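Local coordinates for protein beta-galactosidase/beta-glucuronidase (Faecalibacterium prausnitzii L2-6, PDB 6MVF) that binds flavin mononucleotide and hydrolyses beta-glucuronides, as a glycoside hydrolase family 2 enzyme from a human gut bacterium, at residues 208-213 with 260-265; 171-176 with 201-206; 594-599 with 629-634; 590-595 with 652-657. All blocks are in the same frame, centred on the assembly; numbering follows the deposited sequence.

Interaction 1: 208-213 with 260-265; sequences DSFTVM and LQRNNE
Strands 211-213 and 260-262 run antiparallel with a marked twist, their directions 125° apart, and Thr211 and Gln261 form a hydrogen-bonded pair: Thr211 N gives to Gln261 O at 3.0 Å and Gln261 N to Thr211 O at 2.9 Å. Val212 and Leu260 follow as a non-hydrogen-bonded pair. A water lies beside the first pair and donates to Ser209 O and, at 2.8 Å, to Gln261 O; it is also hydrogen-bonded to Thr211 OG1. The side chains of Val212 and Leu260 share one face of the sheet, where Leu260 CD1 is 3.7 Å from Phe210 CB. Both strands belong to a four-stranded antiparallel sheet of the immunoglobulin-like beta-sandwich domain found in family 2, and the type II' turn Arg262-Glu265 leads strand 254-262 back into strand 265-274. Arg262 lies against the Phe210 ring, its guanidinium plane inclined 28° to the ring plane and its NH2 3.7 Å from Phe210 CZ. Phe267 meets the same ring edge-to-face. On the sheet face carrying Thr211, Gln261 bends at chi2 (81°), which lets NE2 reach Asn263 O from above the carbonyl plane at 3.2 Å, while Met213 CE lies 3.3 Å from Gln261 OE1. Within the turn, Asn264 and Glu265 bind a second subunit, Glu265 through a salt bridge to its Arg551.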
loop_
_atom_site.group_PDB
_atom_site.type_symbol
_atom_site.label_atom_id
_atom_site.label_comp_id
_atom_site.label_asym_id
_atom_site.label_seq_id
_atom_site.Cartn_x
_atom_site.Cartn_y
_atom_site.Cartn_z
ATOM N N ASP A 208 -35.754 -11.656 23.031
ATOM C CA ASP A 208 -35.900 -12.967 22.401
ATOM C C ASP A 208 -35.668 -12.949 20.890
ATOM O O ASP A 208 -35.347 -13.996 20.313
ATOM C CB ASP A 208 -37.284 -13.546 22.710
ATOM C CG ASP A 208 -37.413 -14.011 24.158
ATOM O OD1 ASP A 208 -36.367 -14.202 24.822
ATOM O OD2 ASP A 208 -38.555 -14.191 24.635
ATOM N N SER A 209 -35.794 -11.796 20.234
ATOM C CA SER A 209 -35.547 -11.721 18.796
ATOM C C SER A 209 -34.065 -11.633 18.444
ATOM O O SER A 209 -33.726 -11.691 17.253
ATOM C CB SER A 209 -36.285 -10.523 18.188
ATOM O OG SER A 209 -35.758 -9.278 18.628
ATOM N N PHE A 210 -33.179 -11.489 19.431
ATOM C CA PHE A 210 -31.746 -11.414 19.184
ATOM C C PHE A 210 -31.058 -12.726 19.563
ATOM O O PHE A 210 -31.341 -13.309 20.612
ATOM C CB PHE A 210 -31.136 -10.251 19.960
ATOM C CG PHE A 210 -31.522 -8.897 19.429
ATOM C CD1 PHE A 210 -30.995 -8.431 18.220
ATOM C CD2 PHE A 210 -32.387 -8.081 20.142
ATOM C CE1 PHE A 210 -31.338 -7.184 17.721
ATOM C CE2 PHE A 210 -32.741 -6.826 19.651
ATOM C CZ PHE A 210 -32.218 -6.374 18.436
ATOM N N THR A 211 -30.171 -13.203 18.696
ATOM C CA THR A 211 -29.269 -14.302 19.012
ATOM C C THR A 211 -27.818 -13.824 18.944
ATOM O O THR A 211 -27.506 -12.758 18.413
ATOM C CB THR A 211 -29.459 -15.487 18.050
ATOM O OG1 THR A 211 -29.428 -15.009 16.705
ATOM C CG2 THR A 211 -30.755 -16.223 18.300
ATOM N N VAL A 212 -26.917 -14.632 19.486
ATOM C CA VAL A 212 -25.486 -14.427 19.331
ATOM C C VAL A 212 -24.918 -15.608 18.540
ATOM O O VAL A 212 -24.981 -16.760 18.991
ATOM C CB VAL A 212 -24.784 -14.267 20.687
ATOM C CG1 VAL A 212 -23.267 -14.204 20.494
ATOM C CG2 VAL A 212 -25.286 -13.011 21.402
ATOM N N MET A 213 -24.382 -15.321 17.352
ATOM C CA MET A 213 -23.802 -16.338 16.482
ATOM C C MET A 213 -22.290 -16.250 16.616
ATOM O O MET A 213 -21.687 -15.235 16.262
ATOM C CB MET A 213 -24.244 -16.154 15.033
ATOM C CG MET A 213 -25.764 -16.126 14.851
ATOM S SD MET A 213 -26.257 -16.025 13.114
ATOM C CE MET A 213 -25.162 -14.709 12.567
ATOM N N LEU A 260 -24.357 -10.205 17.102
ATOM C CA LEU A 260 -25.720 -10.032 17.580
ATOM C C LEU A 260 -26.673 -9.899 16.385
ATOM O O LEU A 260 -26.592 -8.935 15.613
ATOM C CB LEU A 260 -25.793 -8.811 18.493
ATOM C CG LEU A 260 -27.117 -8.601 19.242
ATOM C CD1 LEU A 260 -27.431 -9.755 20.205
ATOM C CD2 LEU A 260 -27.088 -7.273 19.961
ATOM N N GLN A 261 -27.587 -10.857 16.251
ATOM C CA GLN A 261 -28.338 -11.100 15.025
ATOM C C GLN A 261 -29.833 -10.950 15.271
ATOM O O GLN A 261 -30.365 -11.483 16.250
ATOM C CB GLN A 261 -28.051 -12.532 14.506
ATOM C CG GLN A 261 -28.694 -12.924 13.172
ATOM C CD GLN A 261 -27.916 -12.402 11.945
ATOM O OE1 GLN A 261 -26.809 -11.846 12.058
ATOM N NE2 GLN A 261 -28.503 -12.582 10.772
ATOM N N ARG A 262 -30.526 -10.258 14.375
ATOM C CA ARG A 262 -31.985 -10.311 14.336
ATOM C C ARG A 262 -32.447 -10.655 12.927
ATOM O O ARG A 262 -32.068 -9.976 11.971
ATOM C CB ARG A 262 -32.617 -8.994 14.789
ATOM C CG ARG A 262 -34.122 -9.115 14.868
ATOM C CD ARG A 262 -34.788 -7.807 14.662
ATOM N NE ARG A 262 -35.045 -7.153 15.934
ATOM C CZ ARG A 262 -35.361 -5.869 16.043
ATOM N NH1 ARG A 262 -35.439 -5.115 14.943
ATOM N NH2 ARG A 262 -35.583 -5.343 17.246
ATOM N N ASN A 263 -33.260 -11.702 12.794
ATOM C CA ASN A 263 -33.708 -12.161 11.481
ATOM C C ASN A 263 -32.507 -12.412 10.571
ATOM O O ASN A 263 -31.640 -13.221 10.919
ATOM C CB ASN A 263 -34.668 -11.152 10.862
ATOM C CG ASN A 263 -35.967 -11.011 11.648
ATOM O OD1 ASN A 263 -36.246 -9.964 12.200
ATOM N ND2 ASN A 263 -36.766 -12.060 11.677
ATOM N N ASN A 264 -32.424 -11.721 9.428
ATOM C CA ASN A 264 -31.298 -11.852 8.501
ATOM C C ASN A 264 -30.372 -10.632 8.544
ATOM O O ASN A 264 -29.779 -10.240 7.530
ATOM C CB ASN A 264 -31.786 -12.089 7.075
ATOM C CG ASN A 264 -32.507 -13.406 6.922
ATOM O OD1 ASN A 264 -32.607 -14.192 7.871
ATOM N ND2 ASN A 264 -33.032 -13.657 5.731
ATOM N N GLU A 265 -30.202 -10.054 9.731
ATOM C CA GLU A 265 -29.517 -8.780 9.917
ATOM C C GLU A 265 -28.596 -8.886 11.125
ATOM O O GLU A 265 -29.030 -9.306 12.200
ATOM C CB GLU A 265 -30.546 -7.663 10.147
ATOM C CG GLU A 265 -30.380 -6.401 9.361
ATOM C CD GLU A 265 -31.665 -5.550 9.374
ATOM O OE1 GLU A 265 -32.672 -5.951 8.734
ATOM O OE2 GLU A 265 -31.677 -4.485 10.038
HETATM O O HOH W 1 -32.012 -13.696 16.037
#

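Interaction 2: 171-176 with 201-206; sequences AHFDLD and SFVTNP. With FMN (flavin mononucleotide), chain G.
Asp174 and Phe202 are joined through their backbones, Asp174 N giving to Phe202 O at 2.7 Å, and their side chains meet the flavin in different ways. The Asp174 carboxylate is held at both oxygens: with CG anti to the backbone N (chi1 -163°), OD2 accepts from FMN N3 at 2.9 Å, while OD1 takes Asp176 N at 2.8 Å from above the carboxylate plane in an Asx turn. That turn probably fixes the rotation of the group that reads the flavin's N3-H. The Phe202 ring lies against the flavin, with FMN C4A 3.3 Å above one ring face and displaced toward its rim. Tyr177 OH adds another hydrogen bond to FMN. On the far side of Asp174, His172 and Thr204 point the same way, and Thr204 CB sits over one face of the imidazole, 4.1 Å from the ring centroid. With CG set between the backbone N and the carbonyl carbon (chi1 66°), the imidazole lies alongside Thr204, and its ND1 is hydrogen-bonded to Pro169 O. A water gathers His172 NE2, Leu175 N, Asp176 OD2 and Thr204 OG1, accepting from Thr204 OG1 at 2.8 Å. Val203 CG2 approaches Phe173 CD1 to 4.1 Å. Both of these side chains pack on Val212 of strand 211-217 and Leu260 of strand 254-262, so the short strand 172-173, paired with the end of strand 195-204, lies across the sandwich from those two strands.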
loop_
_atom_site.group_PDB
_atom_site.type_symbol
_atom_site.label_atom_id
_atom_site.label_comp_id
_atom_site.label_asym_id
_atom_site.label_seq_id
_atom_site.Cartn_x
_atom_site.Cartn_y
_atom_site.Cartn_z
ATOM N N ALA A 171 -29.742 -2.395 20.901
ATOM C CA ALA A 171 -29.220 -3.684 21.332
ATOM C C ALA A 171 -27.817 -3.843 20.749
ATOM O O ALA A 171 -27.631 -3.739 19.532
ATOM C CB ALA A 171 -30.137 -4.825 20.890
ATOM N N HIS A 172 -26.840 -4.091 21.620
ATOM C CA HIS A 172 -25.428 -4.076 21.266
ATOM C C HIS A 172 -24.651 -4.750 22.386
ATOM O O HIS A 172 -25.081 -4.754 23.539
ATOM C CB HIS A 172 -24.910 -2.642 21.052
ATOM C CG HIS A 172 -24.917 -1.797 22.293
ATOM N ND1 HIS A 172 -25.943 -0.927 22.600
ATOM C CD2 HIS A 172 -24.015 -1.678 23.297
ATOM C CE1 HIS A 172 -25.675 -0.315 23.741
ATOM N NE2 HIS A 172 -24.505 -0.748 24.180
ATOM N N PHE A 173 -23.483 -5.290 22.037
ATOM C CA PHE A 173 -22.591 -5.868 23.035
ATOM C C PHE A 173 -22.096 -4.810 24.024
ATOM O O PHE A 173 -21.796 -3.665 23.651
ATOM C CB PHE A 173 -21.398 -6.551 22.359
ATOM C CG PHE A 173 -21.762 -7.728 21.493
ATOM C CD1 PHE A 173 -22.138 -8.944 22.069
ATOM C CD2 PHE A 173 -21.678 -7.637 20.098
ATOM C CE1 PHE A 173 -22.464 -10.028 21.286
ATOM C CE2 PHE A 173 -21.985 -8.725 19.298
ATOM C CZ PHE A 173 -22.384 -9.925 19.890
ATOM N N ASP A 174 -21.947 -5.238 25.284
ATOM C CA ASP A 174 -21.748 -4.346 26.424
ATOM C C ASP A 174 -20.506 -3.485 26.256
ATOM O O ASP A 174 -19.400 -4.000 26.058
ATOM C CB ASP A 174 -21.654 -5.178 27.710
ATOM C CG ASP A 174 -21.867 -4.350 28.988
ATOM O OD1 ASP A 174 -21.901 -3.105 28.920
ATOM O OD2 ASP A 174 -22.012 -4.952 30.075
ATOM N N LEU A 175 -20.704 -2.168 26.366
ATOM C CA LEU A 175 -19.654 -1.163 26.298
ATOM C C LEU A 175 -19.394 -0.516 27.649
ATOM O O LEU A 175 -18.481 0.321 27.769
ATOM C CB LEU A 175 -20.038 -0.083 25.277
ATOM C CG LEU A 175 -19.972 -0.494 23.806
ATOM C CD1 LEU A 175 -21.025 0.205 22.930
ATOM C CD2 LEU A 175 -18.582 -0.185 23.314
ATOM N N ASP A 176 -20.169 -0.891 28.668
ATOM C CA ASP A 176 -20.271 -0.153 29.925
ATOM C C ASP A 176 -19.564 -0.816 31.085
ATOM O O ASP A 176 -19.597 -0.273 32.186
ATOM C CB ASP A 176 -21.744 0.051 30.312
ATOM C CG ASP A 176 -22.384 1.177 29.553
ATOM O OD1 ASP A 176 -21.769 2.268 29.493
ATOM O OD2 ASP A 176 -23.486 0.969 29.002
ATOM N N SER A 201 -20.293 -13.755 26.054
ATOM C CA SER A 201 -20.438 -12.367 25.642
ATOM C C SER A 201 -21.572 -11.735 26.441
ATOM O O SER A 201 -22.337 -12.418 27.128
ATOM C CB SER A 201 -20.694 -12.250 24.136
ATOM O OG SER A 201 -21.897 -12.906 23.763
ATOM N N PHE A 202 -21.679 -10.413 26.354
ATOM C CA PHE A 202 -22.578 -9.660 27.221
ATOM C C PHE A 202 -23.336 -8.652 26.381
ATOM O O PHE A 202 -22.728 -7.786 25.746
ATOM C CB PHE A 202 -21.800 -8.971 28.340
ATOM C CG PHE A 202 -20.975 -9.923 29.147
ATOM C CD1 PHE A 202 -21.536 -10.619 30.207
ATOM C CD2 PHE A 202 -19.646 -10.154 28.825
ATOM C CE1 PHE A 202 -20.788 -11.518 30.941
ATOM C CE2 PHE A 202 -18.886 -11.044 29.561
ATOM C CZ PHE A 202 -19.461 -11.729 30.619
ATOM N N VAL A 203 -24.659 -8.761 26.380
ATOM C CA VAL A 203 -25.507 -7.964 25.506
ATOM C C VAL A 203 -26.288 -6.968 26.355
ATOM O O VAL A 203 -26.967 -7.349 27.316
ATOM C CB VAL A 203 -26.441 -8.854 24.674
ATOM C CG1 VAL A 203 -27.197 -8.011 23.640
ATOM C CG2 VAL A 203 -25.627 -9.977 23.997
ATOM N N THR A 204 -26.162 -5.689 26.006
ATOM C CA THR A 204 -27.005 -4.630 26.539
ATOM C C THR A 204 -28.324 -4.633 25.782
ATOM O O THR A 204 -28.341 -4.640 24.547
ATOM C CB THR A 204 -26.309 -3.265 26.394
ATOM O OG1 THR A 204 -25.068 -3.274 27.112
ATOM C CG2 THR A 204 -27.198 -2.108 26.894
ATOM N N ASN A 205 -29.419 -4.631 26.522
ATOM C CA ASN A 205 -30.776 -4.748 25.997
ATOM C C ASN A 205 -31.002 -5.997 25.156
ATOM O O ASN A 205 -31.500 -5.891 24.029
ATOM C CB ASN A 205 -31.123 -3.513 25.173
ATOM C CG ASN A 205 -31.071 -2.260 25.988
ATOM O OD1 ASN A 205 -31.607 -2.214 27.104
ATOM N ND2 ASN A 205 -30.407 -1.237 25.460
ATOM N N PRO A 206 -30.700 -7.189 25.662
ATOM C CA PRO A 206 -31.077 -8.404 24.934
ATOM C C PRO A 206 -32.586 -8.518 24.853
ATOM O O PRO A 206 -33.326 -7.762 25.478
ATOM C CB PRO A 206 -30.484 -9.535 25.778
ATOM C CG PRO A 206 -30.496 -8.984 27.155
ATOM C CD PRO A 206 -30.220 -7.502 27.023
HETATM N N1 FMN G . -20.313 -8.381 32.920
HETATM C C2 FMN G . -20.892 -7.528 32.071
HETATM O O2 FMN G . -22.037 -7.114 32.261
HETATM N N3 FMN G . -20.283 -7.063 31.002
HETATM C C4 FMN G . -19.078 -7.407 30.670
HETATM O O4 FMN G . -18.521 -6.970 29.676
HETATM C C4A FMN G . -18.405 -8.327 31.520
HETATM N N5 FMN G . -17.189 -8.663 31.197
HETATM C C5A FMN G . -16.504 -9.509 31.939
HETATM C C6 FMN G . -15.229 -9.844 31.564
HETATM C C7 FMN G . -14.511 -10.715 32.304
HETATM C C7M FMN G . -13.135 -11.068 31.893
HETATM C C8 FMN G . -15.094 -11.276 33.516
HETATM C C8M FMN G . -14.303 -12.221 34.349
HETATM C C9 FMN G . -16.377 -10.937 33.886
HETATM C C9A FMN G . -17.115 -10.073 33.136
HETATM N N10 FMN G . -18.394 -9.706 33.522
HETATM C C10 FMN G . -19.084 -8.816 32.702
HETATM C "C1'" FMN G . -18.928 -10.352 34.713
HETATM C "C2'" FMN G . -19.265 -9.598 35.977
HETATM O "O2'" FMN G . -18.033 -9.608 36.652
HETATM C "C3'" FMN G . -20.229 -10.342 36.875
HETATM O "O3'" FMN G . -20.919 -11.315 36.123
HETATM C "C4'" FMN G . -21.310 -9.481 37.489
HETATM O "O4'" FMN G . -21.763 -8.619 36.457
HETATM C "C5'" FMN G . -20.873 -8.702 38.730
HETATM O "O5'" FMN G . -20.499 -7.375 38.405
HETATM P P FMN G . -19.687 -6.422 39.376
HETATM O O1P FMN G . -20.208 -5.092 39.001
HETATM O O2P FMN G . -20.024 -6.895 40.759
HETATM O O3P FMN G . -18.225 -6.571 39.123
HETATM O O HOH W 2 -23.302 -1.178 26.742
#

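Interaction 3: 594-599 with 629-634; sequences ETTEVK and VALDEG
Thr596 and Val629 form an antiparallel hydrogen-bonded pair, Thr596 N giving to Val629 O at 2.9 Å and Val629 N returning the bond to Thr596 O at 2.9 Å. One residue earlier, Thr595 CA makes a CA-H...O contact with the same Val629 O. Methyl contacts line one side of the pair: Val598 CG2 lies 3.6 Å from Val629 CG2, and Thr596 CG2 meets Leu631 CD1 at 3.6 Å. The Thr596 rotamer divides its two branches: OG1 stands opposite the backbone N (chi1 -179°) and bonds to Arg591 NH1, leaving the methyl turned to the leucine. Farther out, Leu609 touches Val598 and Val629, while Cys611 touches Val629 and Leu631. Leu631 also packs on Arg591 and Leu638. Away from any annotated site, this is core packing of a beta sandwich within the DUF4982 region, where the sheet of strands 596-602 and 624-629 faces the sheet containing strand 606-611.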
loop_
_atom_site.group_PDB
_atom_site.type_symbol
_atom_site.label_atom_id
_atom_site.label_comp_id
_atom_site.label_asym_id
_atom_site.label_seq_id
_atom_site.Cartn_x
_atom_site.Cartn_y
_atom_site.Cartn_z
ATOM N N GLU A 594 49.878 -1.012 25.548
ATOM C CA GLU A 594 50.634 -1.853 24.629
ATOM C C GLU A 594 49.748 -2.944 24.047
ATOM O O GLU A 594 49.896 -3.309 22.873
ATOM C CB GLU A 594 51.851 -2.448 25.332
ATOM C CG GLU A 594 53.044 -2.631 24.405
ATOM C CD GLU A 594 53.319 -4.094 24.066
ATOM O OE1 GLU A 594 53.460 -4.917 25.006
ATOM O OE2 GLU A 594 53.396 -4.423 22.857
ATOM N N THR A 595 48.817 -3.468 24.848
ATOM C CA THR A 595 47.748 -4.325 24.359
ATOM C C THR A 595 46.419 -3.835 24.915
ATOM O O THR A 595 46.351 -3.160 25.946
ATOM C CB THR A 595 47.932 -5.802 24.749
ATOM O OG1 THR A 595 47.723 -5.948 26.160
ATOM C CG2 THR A 595 49.326 -6.313 24.363
ATOM N N THR A 596 45.350 -4.193 24.215
ATOM C CA THR A 596 43.995 -3.910 24.661
ATOM C C THR A 596 43.155 -5.167 24.481
ATOM O O THR A 596 43.415 -5.987 23.593
ATOM C CB THR A 596 43.392 -2.713 23.891
ATOM O OG1 THR A 596 42.076 -2.440 24.373
ATOM C CG2 THR A 596 43.345 -2.993 22.385
ATOM N N GLU A 597 42.153 -5.333 25.337
ATOM C CA GLU A 597 41.254 -6.477 25.223
ATOM C C GLU A 597 40.131 -6.176 24.231
ATOM O O GLU A 597 39.377 -5.205 24.399
ATOM C CB GLU A 597 40.663 -6.876 26.569
ATOM C CG GLU A 597 39.547 -7.917 26.421
ATOM C CD GLU A 597 38.948 -8.363 27.757
ATOM O OE1 GLU A 597 37.760 -8.047 28.004
ATOM O OE2 GLU A 597 39.666 -9.019 28.552
ATOM N N VAL A 598 40.020 -7.019 23.208
ATOM C CA VAL A 598 38.945 -6.952 22.226
ATOM C C VAL A 598 37.995 -8.103 22.524
ATOM O O VAL A 598 38.349 -9.272 22.344
ATOM C CB VAL A 598 39.478 -7.026 20.790
ATOM C CG1 VAL A 598 38.346 -7.085 19.826
ATOM C CG2 VAL A 598 40.404 -5.833 20.494
ATOM N N LYS A 599 36.801 -7.789 22.999
ATOM C CA LYS A 599 35.858 -8.821 23.391
ATOM C C LYS A 599 34.868 -9.081 22.264
ATOM O O LYS A 599 34.424 -8.145 21.594
ATOM C CB LYS A 599 35.119 -8.414 24.656
ATOM C CG LYS A 599 34.555 -9.574 25.434
ATOM C CD LYS A 599 33.637 -9.067 26.515
ATOM C CE LYS A 599 34.206 -7.857 27.213
ATOM N NZ LYS A 599 33.922 -7.968 28.670
ATOM N N VAL A 629 45.077 -7.929 22.206
ATOM C CA VAL A 629 45.492 -7.489 20.879
ATOM C C VAL A 629 46.526 -6.385 21.016
ATOM O O VAL A 629 46.290 -5.389 21.708
ATOM C CB VAL A 629 44.291 -7.017 20.041
ATOM C CG1 VAL A 629 44.765 -6.618 18.632
ATOM C CG2 VAL A 629 43.171 -8.107 20.012
ATOM N N ALA A 630 47.670 -6.569 20.359
ATOM C CA ALA A 630 48.665 -5.505 20.193
ATOM C C ALA A 630 48.294 -4.725 18.944
ATOM O O ALA A 630 48.655 -5.093 17.825
ATOM C CB ALA A 630 50.073 -6.072 20.082
ATOM N N LEU A 631 47.551 -3.639 19.142
ATOM C CA LEU A 631 47.176 -2.783 18.033
ATOM C C LEU A 631 48.421 -2.231 17.353
ATOM O O LEU A 631 49.423 -1.926 18.007
ATOM C CB LEU A 631 46.292 -1.642 18.532
ATOM C CG LEU A 631 44.957 -2.033 19.163
ATOM C CD1 LEU A 631 44.304 -0.803 19.721
ATOM C CD2 LEU A 631 44.021 -2.719 18.158
ATOM N N ASP A 632 48.364 -2.146 16.024
ATOM C CA ASP A 632 49.337 -1.387 15.252
ATOM C C ASP A 632 49.177 0.105 15.521
ATOM O O ASP A 632 48.115 0.583 15.931
ATOM C CB ASP A 632 49.164 -1.633 13.761
ATOM C CG ASP A 632 49.471 -3.045 13.371
ATOM O OD1 ASP A 632 50.141 -3.742 14.172
ATOM O OD2 ASP A 632 49.050 -3.450 12.260
ATOM N N GLU A 633 50.255 0.845 15.289
ATOM C CA GLU A 633 50.180 2.293 15.393
ATOM C C GLU A 633 49.200 2.803 14.351
ATOM O O GLU A 633 49.164 2.310 13.222
ATOM C CB GLU A 633 51.566 2.913 15.197
ATOM C CG GLU A 633 51.971 3.893 16.300
ATOM C CD GLU A 633 52.120 3.234 17.679
ATOM O OE1 GLU A 633 52.410 2.017 17.732
ATOM O OE2 GLU A 633 51.944 3.931 18.710
ATOM N N GLY A 634 48.366 3.756 14.746
ATOM C CA GLY A 634 47.358 4.272 13.842
ATOM C C GLY A 634 46.043 3.530 13.948
ATOM O O GLY A 634 45.647 3.104 15.041
#

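Interaction 4: 590-595 with 652-657; sequences QRAGET and EKVETE
Gln590 sets CG beside its backbone N (chi1 -75°) and Glu652 sets CG opposite its own (chi1 -168°), which brings two extended side chains to run together in the same direction. Their backbones pair in parallel, strand 590-592 forming the outer strand of a mixed five-stranded sheet in the C-terminal beta sandwich. At the ends of the two side chains, Gln590 NE2 gives to Glu652 OE1 at 3.1 Å, on the syn side, with the amide and carboxylate planes 56° apart. The same oxygen forms a salt bridge with Arg229 of the third subunit, so this sheet edge meets a neighbour. Arg591 N reaches Glu652 O at 2.9 Å, and Val654 N returns to Arg591 O at 3.1 Å from above the carbonyl plane. Val654 CG2 packs 3.7 Å from Gln590 CB. Past the strand, Glu657 folds back over the backbone of 590-592; its OE2, also bonded to Asn498 and His588, accepts Ala592 N through the anti lone pair at 2.9 Å.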
loop_
_atom_site.group_PDB
_atom_site.type_symbol
_atom_site.label_atom_id
_atom_site.label_comp_id
_atom_site.label_asym_id
_atom_site.label_seq_id
_atom_site.Cartn_x
_atom_site.Cartn_y
_atom_site.Cartn_z
ATOM N N GLN A 590 39.238 4.891 20.809
ATOM C CA GLN A 590 40.665 5.168 20.952
ATOM C C GLN A 590 41.202 4.411 22.161
ATOM O O GLN A 590 40.755 4.639 23.288
ATOM C CB GLN A 590 40.898 6.674 21.077
ATOM C CG GLN A 590 40.739 7.416 19.751
ATOM C CD GLN A 590 40.500 8.901 19.940
ATOM O OE1 GLN A 590 40.177 9.336 21.032
ATOM N NE2 GLN A 590 40.647 9.683 18.870
ATOM N N ARG A 591 42.152 3.509 21.926
ATOM C CA ARG A 591 42.647 2.587 22.948
ATOM C C ARG A 591 44.119 2.853 23.228
ATOM O O ARG A 591 44.954 2.748 22.325
ATOM C CB ARG A 591 42.450 1.130 22.516
ATOM C CG ARG A 591 41.033 0.838 22.094
ATOM C CD ARG A 591 40.518 -0.379 22.750
ATOM N NE ARG A 591 39.113 -0.619 22.456
ATOM C CZ ARG A 591 38.545 -1.807 22.619
ATOM N NH1 ARG A 591 39.291 -2.812 23.057
ATOM N NH2 ARG A 591 37.260 -1.997 22.343
ATOM N N ALA A 592 44.430 3.169 24.483
ATOM C CA ALA A 592 45.794 3.367 24.949
ATOM C C ALA A 592 46.296 2.117 25.658
ATOM O O ALA A 592 45.542 1.440 26.365
ATOM C CB ALA A 592 45.871 4.568 25.893
ATOM N N GLY A 593 47.572 1.813 25.463
ATOM C CA GLY A 593 48.161 0.625 26.062
ATOM C C GLY A 593 48.927 -0.222 25.065
ATOM O O GLY A 593 48.680 -0.162 23.857
ATOM N N GLU A 594 49.878 -1.012 25.548
ATOM C CA GLU A 594 50.634 -1.853 24.629
ATOM C C GLU A 594 49.748 -2.944 24.047
ATOM O O GLU A 594 49.896 -3.309 22.873
ATOM C CB GLU A 594 51.851 -2.448 25.332
ATOM C CG GLU A 594 53.044 -2.631 24.405
ATOM C CD GLU A 594 53.319 -4.094 24.066
ATOM O OE1 GLU A 594 53.460 -4.917 25.006
ATOM O OE2 GLU A 594 53.396 -4.423 22.857
ATOM N N THR A 595 48.817 -3.468 24.848
ATOM C CA THR A 595 47.748 -4.325 24.359
ATOM C C THR A 595 46.419 -3.835 24.915
ATOM O O THR A 595 46.351 -3.160 25.946
ATOM C CB THR A 595 47.932 -5.802 24.749
ATOM O OG1 THR A 595 47.723 -5.948 26.160
ATOM C CG2 THR A 595 49.326 -6.313 24.363
ATOM N N GLU A 652 41.529 2.837 16.993
ATOM C CA GLU A 652 42.723 3.664 16.879
ATOM C C GLU A 652 43.596 3.444 18.105
ATOM O O GLU A 652 43.134 3.620 19.238
ATOM C CB GLU A 652 42.366 5.145 16.737
ATOM C CG GLU A 652 43.556 6.032 16.322
ATOM C CD GLU A 652 43.264 7.545 16.378
ATOM O OE1 GLU A 652 42.147 7.928 16.801
ATOM O OE2 GLU A 652 44.166 8.351 16.010
ATOM N N LYS A 653 44.852 3.061 17.880
ATOM C CA LYS A 653 45.840 3.116 18.948
ATOM C C LYS A 653 46.199 4.565 19.262
ATOM O O LYS A 653 46.453 5.371 18.361
ATOM C CB LYS A 653 47.095 2.330 18.574
ATOM C CG LYS A 653 48.053 2.181 19.767
ATOM C CD LYS A 653 49.284 1.346 19.463
ATOM C CE LYS A 653 50.233 1.396 20.652
ATOM N NZ LYS A 653 51.247 0.327 20.610
ATOM N N VAL A 654 46.206 4.904 20.546
ATOM C CA VAL A 654 46.539 6.249 21.000
ATOM C C VAL A 654 47.448 6.141 22.219
ATOM O O VAL A 654 47.549 5.093 22.863
ATOM C CB VAL A 654 45.289 7.098 21.337
ATOM C CG1 VAL A 654 44.522 7.422 20.084
ATOM C CG2 VAL A 654 44.393 6.373 22.325
ATOM N N GLU A 655 48.128 7.244 22.518
ATOM C CA GLU A 655 49.042 7.264 23.651
ATOM C C GLU A 655 48.284 7.420 24.960
ATOM O O GLU A 655 48.557 6.708 25.930
ATOM C CB GLU A 655 50.071 8.386 23.473
ATOM C CG GLU A 655 51.169 8.415 24.521
ATOM C CD GLU A 655 52.062 7.175 24.487
ATOM O OE1 GLU A 655 51.963 6.361 23.535
ATOM O OE2 GLU A 655 52.879 7.017 25.422
ATOM N N THR A 656 47.335 8.352 25.011
ATOM C CA THR A 656 46.485 8.535 26.175
ATOM C C THR A 656 45.049 8.697 25.704
ATOM O O THR A 656 44.778 9.463 24.770
ATOM C CB THR A 656 46.914 9.749 27.011
ATOM O OG1 THR A 656 46.324 10.938 26.474
ATOM C CG2 THR A 656 48.411 9.903 27.001
ATOM N N GLU A 657 44.134 7.986 26.358
ATOM C CA GLU A 657 42.755 7.990 25.915
ATOM C C GLU A 657 42.107 9.320 26.274
ATOM O O GLU A 657 42.530 9.980 27.227
ATOM C CB GLU A 657 41.997 6.828 26.539
ATOM C CG GLU A 657 42.525 5.473 26.048
ATOM C CD GLU A 657 41.703 4.298 26.523
ATOM O OE1 GLU A 657 40.613 4.542 27.109
ATOM O OE2 GLU A 657 42.152 3.134 26.311
#

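In the fold
The four contacts form two pairs on opposite sides of the chain's centre, the centres of interactions 2 and 3 lying about 70 Å apart. Interactions 1 and 2, about 13 Å between centres, pack against each other: Leu260 N is 3.4 Å from Phe173 CZ. Interaction 2 holds FMN directly, whereas the Val212 side chain of interaction 1 stays about 12 Å from it. Interactions 3 and 4, about 7 Å between centres, share Glu594 and Thr595, and Gly634 O probably accepts a hydrogen bond from Lys653 N at 2.9 Å. The assembly brings the two regions together between subunits: Arg229, the arginine of the inter-subunit bridge in interaction 4, pairs by backbone with Val212 in its own chain.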